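Local coordinates for protein glucose dehydrogenase (Serratia sp. FS14, PDB 7CDY) that is a calcium-binding beta-propeller protein of the glucose/sorbosone dehydrogenase family, named a glucose dehydrogenase, at residues 188-193 and 205-210; 223-228 and 253-258. All coordinates share one frame; numbering follows the deposited sequence. Where two conformers were deposited one is given.

Contact 1: residues 188-193 and 205-210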
loop_
_atom_site.group_PDB
_atom_site.type_symbol
_atom_site.label_atom_id
_atom_site.label_comp_id
_atom_site.label_asym_id
_atom_site.label_seq_id
_atom_site.Cartn_x
_atom_site.Cartn_y
_atom_site.Cartn_z
ATOM N N TYR A 188 1.823 -9.495 -12.401
ATOM C CA TYR A 188 0.477 -9.201 -12.872
ATOM C C TYR A 188 -0.523 -10.142 -12.212
ATOM O O TYR A 188 -0.159 -10.993 -11.401
ATOM C CB TYR A 188 0.415 -9.176 -14.405
ATOM C CG TYR A 188 0.534 -10.493 -15.137
ATOM C CD1 TYR A 188 1.718 -11.220 -15.141
ATOM C CD2 TYR A 188 -0.530 -10.971 -15.880
ATOM C CE1 TYR A 188 1.818 -12.416 -15.848
ATOM C CE2 TYR A 188 -0.435 -12.154 -16.596
ATOM C CZ TYR A 188 0.738 -12.859 -16.572
ATOM O OH TYR A 188 0.826 -14.045 -17.279
ATOM N N GLY A 189 -1.802 -9.970 -12.546
ATOM C CA GLY A 189 -2.836 -10.776 -11.919
ATOM C C GLY A 189 -3.123 -10.436 -10.474
ATOM O O GLY A 189 -3.434 -11.336 -9.680
ATOM N N HIS A 190 -3.046 -9.155 -10.116
ATOM C CA HIS A 190 -3.383 -8.665 -8.789
ATOM C C HIS A 190 -4.745 -7.978 -8.822
ATOM O O HIS A 190 -5.166 -7.448 -9.855
ATOM C CB HIS A 190 -2.304 -7.682 -8.313
ATOM C CG HIS A 190 -0.936 -8.286 -8.247
ATOM N ND1 HIS A 190 -0.586 -9.226 -7.302
ATOM C CD2 HIS A 190 0.160 -8.114 -9.029
ATOM C CE1 HIS A 190 0.673 -9.593 -7.488
ATOM N NE2 HIS A 190 1.146 -8.935 -8.531
ATOM N N ARG A 191 -5.449 -8.017 -7.683
ATOM C CA ARG A 191 -6.778 -7.412 -7.603
ATOM C C ARG A 191 -6.743 -5.975 -7.078
ATOM O O ARG A 191 -6.842 -5.028 -7.865
ATOM C CB ARG A 191 -7.739 -8.284 -6.794
ATOM C CG ARG A 191 -9.166 -7.781 -6.819
ATOM C CD ARG A 191 -10.084 -8.733 -6.055
ATOM N NE ARG A 191 -11.436 -8.196 -5.946
ATOM C CZ ARG A 191 -11.797 -7.290 -5.047
ATOM N NH1 ARG A 191 -10.918 -6.869 -4.149
ATOM N NH2 ARG A 191 -13.037 -6.832 -5.032
ATOM N N ASN A 192 -6.642 -5.780 -5.761
ATOM C CA ASN A 192 -6.511 -4.442 -5.188
ATOM C C ASN A 192 -5.521 -4.479 -4.040
ATOM O O ASN A 192 -5.890 -4.741 -2.886
ATOM C CB ASN A 192 -7.841 -3.862 -4.717
ATOM C CG ASN A 192 -7.711 -2.398 -4.402
ATOM O OD1 ASN A 192 -6.909 -1.706 -5.027
ATOM N ND2 ASN A 192 -8.480 -1.916 -3.434
ATOM N N PRO A 193 -4.244 -4.221 -4.324
ATOM C CA PRO A 193 -3.195 -4.351 -3.296
ATOM C C PRO A 193 -3.133 -3.121 -2.406
ATOM O O PRO A 193 -2.870 -2.011 -2.879
ATOM C CB PRO A 193 -1.908 -4.508 -4.115
ATOM C CG PRO A 193 -2.221 -3.864 -5.449
ATOM C CD PRO A 193 -3.703 -3.980 -5.676
ATOM N N ILE A 205 10.473 -8.002 -1.738
ATOM C CA ILE A 205 9.199 -7.297 -1.619
ATOM C C ILE A 205 8.076 -8.300 -1.389
ATOM O O ILE A 205 7.939 -9.282 -2.131
ATOM C CB ILE A 205 8.942 -6.458 -2.882
ATOM C CG1 ILE A 205 9.956 -5.314 -2.997
ATOM C CG2 ILE A 205 7.496 -5.930 -2.906
ATOM C CD1 ILE A 205 9.678 -4.149 -2.061
ATOM N N TRP A 206 7.267 -8.062 -0.358
ATOM C CA TRP A 206 6.029 -8.793 -0.118
ATOM C C TRP A 206 4.849 -7.857 -0.354
ATOM O O TRP A 206 4.969 -6.626 -0.259
ATOM C CB TRP A 206 5.960 -9.340 1.311
ATOM C CG TRP A 206 6.947 -10.441 1.656
ATOM C CD1 TRP A 206 8.181 -10.673 1.098
ATOM C CD2 TRP A 206 6.781 -11.427 2.683
ATOM N NE1 TRP A 206 8.770 -11.766 1.711
ATOM C CE2 TRP A 206 7.929 -12.241 2.685
ATOM C CE3 TRP A 206 5.758 -11.704 3.595
ATOM C CZ2 TRP A 206 8.086 -13.317 3.574
ATOM C CZ3 TRP A 206 5.913 -12.773 4.477
ATOM C CH2 TRP A 206 7.070 -13.560 4.458
ATOM N N GLU A 207 3.692 -8.455 -0.641
ATOM C CA GLU A 207 2.510 -7.712 -1.054
ATOM C C GLU A 207 1.287 -8.369 -0.440
ATOM O O GLU A 207 1.281 -9.580 -0.199
ATOM C CB GLU A 207 2.410 -7.699 -2.593
ATOM C CG GLU A 207 1.157 -7.072 -3.187
ATOM C CD GLU A 207 0.063 -8.074 -3.518
ATOM O OE1 GLU A 207 0.127 -9.240 -3.071
ATOM O OE2 GLU A 207 -0.891 -7.663 -4.215
ATOM N N HIS A 208 0.239 -7.583 -0.200
ATOM C CA HIS A 208 -1.053 -8.184 0.117
ATOM C C HIS A 208 -2.166 -7.453 -0.622
ATOM O O HIS A 208 -1.993 -6.322 -1.087
ATOM C CB HIS A 208 -1.291 -8.407 1.626
ATOM C CG HIS A 208 -1.503 -7.161 2.429
ATOM N ND1 HIS A 208 -2.488 -6.240 2.145
ATOM C CD2 HIS A 208 -0.906 -6.736 3.570
ATOM C CE1 HIS A 208 -2.464 -5.283 3.060
ATOM N NE2 HIS A 208 -1.518 -5.563 3.939
ATOM N N GLU A 209 -3.314 -8.120 -0.747
ATOM C CA GLU A 209 -4.394 -7.555 -1.544
ATOM C C GLU A 209 -5.733 -8.079 -1.054
ATOM O O GLU A 209 -5.833 -9.178 -0.506
ATOM C CB GLU A 209 -4.228 -7.864 -3.041
ATOM C CG GLU A 209 -4.074 -9.345 -3.359
ATOM C CD GLU A 209 -3.761 -9.560 -4.824
ATOM O OE1 GLU A 209 -4.672 -9.910 -5.598
ATOM O OE2 GLU A 209 -2.598 -9.334 -5.226
ATOM N N HIS A 210 -6.764 -7.286 -1.316
ATOM C CA HIS A 210 -8.140 -7.666 -1.034
ATOM C C HIS A 210 -8.620 -8.690 -2.045
ATOM O O HIS A 210 -8.403 -8.538 -3.258
ATOM C CB HIS A 210 -9.052 -6.447 -1.179
ATOM C CG HIS A 210 -8.824 -5.391 -0.149
ATOM N ND1 HIS A 210 -9.482 -5.388 1.061
ATOM C CD2 HIS A 210 -8.021 -4.300 -0.146
ATOM C CE1 HIS A 210 -9.084 -4.344 1.771
ATOM N NE2 HIS A 210 -8.195 -3.670 1.063
HETATM O O HOH W 1 -3.674 -12.111 -6.995
#

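Contact 2: residues 223-228 and 253-258. With CA (calcium ion), chain D.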
loop_
_atom_site.group_PDB
_atom_site.type_symbol
_atom_site.label_atom_id
_atom_site.label_comp_id
_atom_site.label_asym_id
_atom_site.label_seq_id
_atom_site.Cartn_x
_atom_site.Cartn_y
_atom_site.Cartn_z
ATOM N N PRO A 223 9.244 -11.748 -10.510
ATOM C CA PRO A 223 9.177 -10.994 -11.772
ATOM C C PRO A 223 8.632 -11.834 -12.917
ATOM O O PRO A 223 9.074 -12.966 -13.147
ATOM C CB PRO A 223 10.635 -10.576 -12.019
ATOM C CG PRO A 223 11.459 -11.560 -11.231
ATOM C CD PRO A 223 10.627 -11.901 -10.020
ATOM N N GLY A 224 7.653 -11.284 -13.611
ATOM C CA GLY A 224 7.007 -11.924 -14.761
ATOM C C GLY A 224 5.926 -12.924 -14.364
ATOM O O GLY A 224 5.351 -13.452 -15.220
ATOM N N LYS A 225 5.683 -13.110 -13.081
ATOM C CA LYS A 225 4.690 -14.108 -12.614
ATOM C C LYS A 225 3.268 -13.529 -12.536
ATOM O O LYS A 225 3.068 -12.356 -12.328
ATOM C CB LYS A 225 5.115 -14.667 -11.258
ATOM C CG LYS A 225 5.965 -15.920 -11.291
ATOM C CD LYS A 225 7.171 -15.824 -12.067
ATOM C CE LYS A 225 7.955 -17.118 -11.875
ATOM N NZ LYS A 225 8.854 -17.375 -13.010
ATOM N N ASN A 226 2.339 -14.431 -12.707
ATOM C CA ASN A 226 0.881 -14.190 -12.721
ATOM C C ASN A 226 0.304 -14.616 -11.370
ATOM O O ASN A 226 0.343 -15.770 -11.095
ATOM C CB ASN A 226 0.296 -15.017 -13.865
ATOM C CG ASN A 226 -1.141 -14.681 -14.159
ATOM O OD1 ASN A 226 -1.823 -14.126 -13.339
ATOM N ND2 ASN A 226 -1.611 -15.074 -15.317
ATOM N N TYR A 227 -0.330 -13.702 -10.641
ATOM C CA TYR A 227 -0.938 -13.935 -9.297
ATOM C C TYR A 227 -2.415 -14.377 -9.406
ATOM O O TYR A 227 -3.110 -14.571 -8.449
ATOM C CB TYR A 227 -0.475 -12.881 -8.275
ATOM C CG TYR A 227 0.987 -13.124 -8.026
ATOM C CD1 TYR A 227 1.948 -12.651 -8.897
ATOM C CD2 TYR A 227 1.381 -14.005 -7.052
ATOM C CE1 TYR A 227 3.268 -13.027 -8.780
ATOM C CE2 TYR A 227 2.699 -14.373 -6.913
ATOM C CZ TYR A 227 3.640 -13.904 -7.794
ATOM O OH TYR A 227 4.906 -14.344 -7.678
ATOM N N GLY A 228 -2.835 -14.512 -10.655
ATOM C CA GLY A 228 -4.073 -15.209 -11.061
ATOM C C GLY A 228 -5.376 -14.448 -11.131
ATOM O O GLY A 228 -6.287 -14.964 -11.736
ATOM N N GLY A 253 -0.197 -22.177 -14.181
ATOM C CA GLY A 253 0.348 -20.961 -14.739
ATOM C C GLY A 253 0.131 -19.733 -13.884
ATOM O O GLY A 253 0.585 -18.647 -14.263
ATOM N N THR A 254 -0.537 -19.868 -12.739
ATOM C CA THR A 254 -0.718 -18.777 -11.797
ATOM C C THR A 254 -0.140 -19.186 -10.454
ATOM O O THR A 254 -0.197 -20.358 -10.067
ATOM C CB THR A 254 -2.196 -18.346 -11.665
ATOM O OG1 THR A 254 -2.933 -19.273 -10.857
ATOM C CG2 THR A 254 -2.853 -18.197 -13.037
ATOM N N GLU A 255 0.418 -18.209 -9.744
ATOM C CA GLU A 255 1.112 -18.455 -8.490
ATOM C C GLU A 255 0.140 -18.383 -7.321
ATOM O O GLU A 255 -0.712 -17.488 -7.252
ATOM C CB GLU A 255 2.202 -17.405 -8.277
ATOM C CG GLU A 255 3.331 -17.454 -9.285
ATOM C CD GLU A 255 4.236 -18.654 -9.090
ATOM O OE1 GLU A 255 4.961 -18.707 -8.075
ATOM O OE2 GLU A 255 4.205 -19.557 -9.953
ATOM N N GLN A 256 0.297 -19.302 -6.387
ATOM C CA GLN A 256 -0.537 -19.297 -5.200
ATOM C C GLN A 256 -0.085 -18.210 -4.228
ATOM O O GLN A 256 1.089 -17.829 -4.197
ATOM C CB GLN A 256 -0.456 -20.654 -4.504
ATOM C CG GLN A 256 -1.319 -21.707 -5.159
ATOM C CD GLN A 256 -2.779 -21.452 -4.903
ATOM O OE1 GLN A 256 -3.228 -21.526 -3.761
ATOM N NE2 GLN A 256 -3.533 -21.143 -5.960
ATOM N N PRO A 257 -1.002 -17.692 -3.420
ATOM C CA PRO A 257 -0.583 -16.812 -2.326
ATOM C C PRO A 257 0.257 -17.570 -1.313
ATOM O O PRO A 257 0.190 -18.798 -1.200
ATOM C CB PRO A 257 -1.907 -16.331 -1.718
ATOM C CG PRO A 257 -2.916 -17.317 -2.149
ATOM C CD PRO A 257 -2.461 -17.885 -3.465
ATOM N N LEU A 258 1.099 -16.826 -0.609
ATOM C CA LEU A 258 1.810 -17.376 0.534
ATOM C C LEU A 258 0.834 -17.738 1.642
ATOM O O LEU A 258 0.984 -18.764 2.321
ATOM C CB LEU A 258 2.821 -16.336 1.017
ATOM C CG LEU A 258 3.572 -16.680 2.293
ATOM C CD1 LEU A 258 4.406 -17.915 2.027
ATOM C CD2 LEU A 258 4.439 -15.510 2.715
HETATM CA CA CA D . -4.031 -14.408 -6.337
HETATM O O HOH W 2 3.046 -17.222 -13.381
HETATM O O HOH W 3 0.110 -17.357 -16.618
HETATM O O HOH W 4 5.247 -16.707 -6.466
HETATM O O HOH W 5 -1.843 -15.273 -5.618
HETATM O O HOH W 6 -6.254 -14.000 -7.159
HETATM O O HOH W 1 -3.674 -12.111 -6.995
HETATM O O HOH W 7 -4.625 -16.666 -6.724
#

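Contact 1: residues 188-193 and 205-210
Glu209 reaches from strand 205-210 to grip His190 and Arg191, residues that lead into strand 192-198, its hairpin partner in a four-stranded antiparallel sheet of the beta-propeller. The two carboxylate oxygens divide the hydrogen bonds. Glu209 OE2 accepts a hydrogen bond from His190 ND1 at 2.9 Å, met nearly along its C-O axis and in the plane of the imidazole, although ring and carboxylate planes stand 59° apart. Glu209 OE1 accepts the backbone N-H of Arg191 at 2.9 Å, the donor lying above the carboxylate plane. A water also donates to this OE1 and to Gly189 O, and the same water binds the calcium ion, making Glu209 a second-shell residue. The torsion that sets CG of Glu209 between its backbone N and carbonyl carbon (chi1 54°), with the chain extended beyond, carries the carboxylate to His190 and Arg191. NE2 of His190 is hydrogen-bonded to Ser187, so bonds at both nitrogens fix the ring's rotation. A second acid crowds in: Glu207 OE2 lies 2.6 Å from Glu209 OE2, close enough that one carboxyl group probably holds a proton; Asn219 bonds Glu207 OE1. Two main-chain contacts lie alongside: His210 N donates to Asn192 O at 3.1 Å, and Pro193 CA approaches His208 O in a CA-H...O contact. The extended Arg191 chain runs across His210, and Arg191 NH1 donates a hydrogen bond to His210 O at 3.1 Å, from above the carbonyl plane.

Contact 2: residues 223-228 and 253-258
Asn226 O accepts the backbone N-H of Glu255 at 2.8 Å, nearly straight at the hydrogen (166°), and Thr254 CA adds a CA-H...O contact to the same oxygen. Beside this bond the CB of Glu255 lies obliquely against the Tyr227 ring, 3.4 Å from CE2, while Glu255 CG packs on Lys225 CG at 3.6 Å. In the conformer given, Glu255 bends at chi2 (-72°) and OE1 accepts from a water that also lies against Tyr227 OH; that hydroxyl is also hydrogen-bonded to Leu222 N. Thr254 sets CB 3.7 Å from Gly228 CA, a close fit against a residue without a side chain. Both segments belong to the long excursion between strands 216-219 and 259-261 of the beta-propeller, and neither is helix or strand. Within the first, Asn226 forms an Asx turn: its CG is anti to the backbone N (chi1 -170°), and OD1 accepts Gly228 N at 2.9 Å. The amide's ND2 bonds Gln151 and one water; a second water sits on Asn226 N, and both donate to Gly253 O. The turn bears on the metal site, since the intervening Tyr227 presents its carbonyl O to the calcium ion at 2.3 Å. Four waters and Glu217 from strand 216-219 are further ligands. One of those waters, 2.5 Å from the calcium ion, donates to Glu255 O and thereby ties the 253-258 segment to the metal's outer shell.

Contact 1 is buried within the propeller, whereas contact 2 lies farther out, its centre about 19 Å from the centre of the chain, against about 9 Å for that of contact 1, and is only partly buried. Their centres are about 10 Å apart and they meet directly: Tyr188 O faces Tyr227 N at 2.8 Å in a probable hydrogen bond, and the His190 and Tyr227 rings lie nearly parallel. Both border the calcium ion. Contact 2 supplies a direct backbone ligand, while contact 1 reaches the metal through a shared water. Their chemistry follows their place: direct carboxylate, imidazole and main-chain bonds at the hairpin of contact 1, but one direct backbone bond, aliphatic packing and several water bridges between the loops of contact 2.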